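Local coordinates for penicillin binding protein transpeptidase domain protein (PDB 4BJQ) that belongs to the penicillin-binding protein family and, as a small alpha/beta fragment, pairs with a second copy of itself, at residues G20-A25 against K65-P70. Numbering follows the deposited sequence.
Sequences GDRWKA and KKLKLP. With SO4 (sulfate ion), chain I.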
loop_
_atom_site.group_PDB
_atom_site.type_symbol
_atom_site.label_atom_id
_atom_site.label_comp_id
_atom_site.label_asym_id
_atom_site.label_seq_id
_atom_site.Cartn_x
_atom_site.Cartn_y
_atom_site.Cartn_z
ATOM N N GLY A 20 -3.388 -3.923 2.366
ATOM C CA GLY A 20 -4.857 -3.848 2.278
ATOM C C GLY A 20 -5.614 -4.511 3.424
ATOM O O GLY A 20 -6.597 -3.957 3.910
ATOM N N ASP A 21 -5.148 -5.680 3.872
ATOM C CA ASP A 21 -5.728 -6.370 5.045
ATOM C C ASP A 21 -5.673 -5.476 6.285
ATOM O O ASP A 21 -6.587 -5.486 7.136
ATOM C CB ASP A 21 -4.950 -7.651 5.386
ATOM C CG ASP A 21 -5.052 -8.722 4.310
ATOM O OD1 ASP A 21 -6.032 -8.724 3.536
ATOM O OD2 ASP A 21 -4.136 -9.574 4.262
ATOM N N ARG A 22 -4.584 -4.723 6.390
ATOM C CA ARG A 22 -4.355 -3.876 7.546
ATOM C C ARG A 22 -5.160 -2.586 7.505
ATOM O O ARG A 22 -5.556 -2.084 8.549
ATOM C CB ARG A 22 -2.865 -3.603 7.713
ATOM C CG ARG A 22 -2.178 -4.781 8.341
ATOM C CD ARG A 22 -0.689 -4.657 8.362
ATOM N NE ARG A 22 -0.212 -5.931 7.877
ATOM C CZ ARG A 22 0.411 -6.119 6.719
ATOM N NH1 ARG A 22 0.727 -5.088 5.942
ATOM N NH2 ARG A 22 0.752 -7.349 6.376
ATOM N N TRP A 23 -5.388 -2.049 6.310
ATOM C CA TRP A 23 -6.318 -0.921 6.150
ATOM C C TRP A 23 -7.717 -1.293 6.628
ATOM O O TRP A 23 -8.339 -0.535 7.373
ATOM C CB TRP A 23 -6.366 -0.406 4.706
ATOM C CG TRP A 23 -5.158 0.430 4.330
ATOM C CD1 TRP A 23 -4.212 0.120 3.391
ATOM C CD2 TRP A 23 -4.758 1.695 4.900
ATOM N NE1 TRP A 23 -3.266 1.112 3.327
ATOM C CE2 TRP A 23 -3.565 2.086 4.246
ATOM C CE3 TRP A 23 -5.291 2.533 5.896
ATOM C CZ2 TRP A 23 -2.895 3.290 4.546
ATOM C CZ3 TRP A 23 -4.634 3.724 6.194
ATOM C CH2 TRP A 23 -3.436 4.089 5.522
ATOM N N LYS A 24 -8.206 -2.453 6.188
ATOM C CA LYS A 24 -9.467 -3.019 6.688
ATOM C C LYS A 24 -9.455 -3.152 8.205
ATOM O O LYS A 24 -10.429 -2.816 8.859
ATOM C CB LYS A 24 -9.717 -4.404 6.096
ATOM C CG LYS A 24 -10.291 -4.398 4.705
ATOM C CD LYS A 24 -10.287 -5.821 4.128
ATOM C CE LYS A 24 -10.162 -5.780 2.604
ATOM N NZ LYS A 24 -11.193 -4.867 1.985
ATOM N N ALA A 25 -8.355 -3.648 8.758
ATOM C CA ALA A 25 -8.243 -3.775 10.205
ATOM C C ALA A 25 -8.352 -2.421 10.935
ATOM O O ALA A 25 -8.947 -2.361 12.012
ATOM C CB ALA A 25 -6.968 -4.522 10.592
ATOM N N LYS A 65 -1.050 1.372 15.972
ATOM C CA LYS A 65 0.373 1.574 15.714
ATOM C C LYS A 65 1.035 0.336 15.106
ATOM O O LYS A 65 1.781 0.445 14.134
ATOM C CB LYS A 65 1.112 1.977 16.987
ATOM C CG LYS A 65 2.452 2.703 16.713
ATOM C CD LYS A 65 3.540 2.189 17.662
ATOM C CE LYS A 65 4.336 3.329 18.314
ATOM N NZ LYS A 65 5.094 4.187 17.347
ATOM N N LYS A 66 0.725 -0.834 15.659
ATOM C CA LYS A 66 1.366 -2.094 15.253
ATOM C C LYS A 66 0.950 -2.579 13.857
ATOM O O LYS A 66 1.607 -3.450 13.275
ATOM C CB LYS A 66 1.136 -3.183 16.301
ATOM C CG LYS A 66 1.841 -2.931 17.621
ATOM C CD LYS A 66 1.719 -4.144 18.540
ATOM C CE LYS A 66 1.924 -3.777 20.008
ATOM N NZ LYS A 66 3.305 -3.322 20.323
ATOM N N LEU A 67 -0.130 -2.007 13.320
ATOM C CA LEU A 67 -0.510 -2.216 11.915
ATOM C C LEU A 67 0.533 -1.628 10.934
ATOM O O LEU A 67 0.582 -2.025 9.757
ATOM C CB LEU A 67 -1.900 -1.617 11.619
ATOM C CG LEU A 67 -3.142 -2.212 12.307
ATOM C CD1 LEU A 67 -4.365 -1.353 12.051
ATOM C CD2 LEU A 67 -3.413 -3.663 11.890
ATOM N N LYS A 68 1.348 -0.685 11.421
ATOM C CA LYS A 68 2.462 -0.100 10.651
ATOM C C LYS A 68 1.986 0.382 9.285
ATOM O O LYS A 68 2.554 0.028 8.251
ATOM C CB LYS A 68 3.631 -1.098 10.514
ATOM C CG LYS A 68 4.236 -1.560 11.848
ATOM C CD LYS A 68 5.704 -2.011 11.705
ATOM C CE LYS A 68 5.832 -3.302 10.900
ATOM N NZ LYS A 68 7.231 -3.540 10.366
ATOM N N LEU A 69 0.913 1.173 9.292
ATOM C CA LEU A 69 0.287 1.617 8.061
ATOM C C LEU A 69 0.947 2.913 7.569
ATOM O O LEU A 69 1.158 3.852 8.349
ATOM C CB LEU A 69 -1.228 1.806 8.272
ATOM C CG LEU A 69 -2.158 0.569 8.306
ATOM C CD1 LEU A 69 -3.489 0.906 8.925
ATOM C CD2 LEU A 69 -2.398 -0.051 6.919
ATOM N N PRO A 70 1.256 2.976 6.267
ATOM C CA PRO A 70 1.902 4.171 5.705
ATOM C C PRO A 70 1.001 5.397 5.868
ATOM O O PRO A 70 -0.213 5.335 5.585
ATOM C CB PRO A 70 2.073 3.812 4.216
ATOM C CG PRO A 70 0.961 2.827 3.952
ATOM C CD PRO A 70 0.833 2.021 5.219
HETATM S S SO4 I . 2.623 -8.684 3.946
HETATM O O1 SO4 I . 4.071 -8.821 4.133
HETATM O O2 SO4 I . 2.283 -7.283 3.691
HETATM O O3 SO4 I . 2.192 -9.541 2.827
HETATM O O4 SO4 I . 1.961 -9.180 5.155
HETATM O O HOH W 1 1.374 -2.582 6.861
#
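Arg-22 reaches Leu-67 through a water that accepts from Arg-22 NH1 at 2.7 Å and lies 3.1 Å from Leu-67 O, to which it can donate, although other acceptors compete for its protons. This is a worked example of a long polar side chain that packs with its stem and bonds with its end. The stem passes alongside Leu-67, the two side chains running in opposite directions, and Arg-22 CD comes within 3.2 Å of Leu-67 O. A bend at chi3 (-133°) then turns the guanidinium away from the leucine, leaving the carbonyl oblique to its plane. At the edge of that plane sits a sulfate ion, probably from the crystallisation liquor; Arg-22 NH2 donates to its O2 at 3.1 Å in a nearly straight bond (164°), and Ser-18 OG is also hydrogen-bonded to the ion.

The apolar half of the contact follows from the backbone turn after helix 58-66. Lys-68 takes positive phi, and the flanking leucines both meet helix 19-30. Leu-67 CD2 rests against Ala-25 CB at 3.9 Å. Leu-69 divides its branches: CD1 lies by Arg-22 O and over Trp-23 CE3 of the benzo ring, on the same face as CD2, while CD2 sits squarely over the indole, 3.6 Å from the five-membered ring centroid and 11° off its normal, a CH-pi contact. Pro-70 meets the rim of the benzo ring, its CG 3.9 Å from Trp-23 CZ2, with its carbonyl oxygen at the ring's edge.

Leu-67 and Leu-69 also touch Leu-26, further along helix 19-30. Trp-23 packs on Ile-72 of strand 72-76 and on Ile-17 of the second subunit, whose Ala-14 meets Pro-70, so this helix-to-loop packing, close to the chain's centre, extends to the dimer interface.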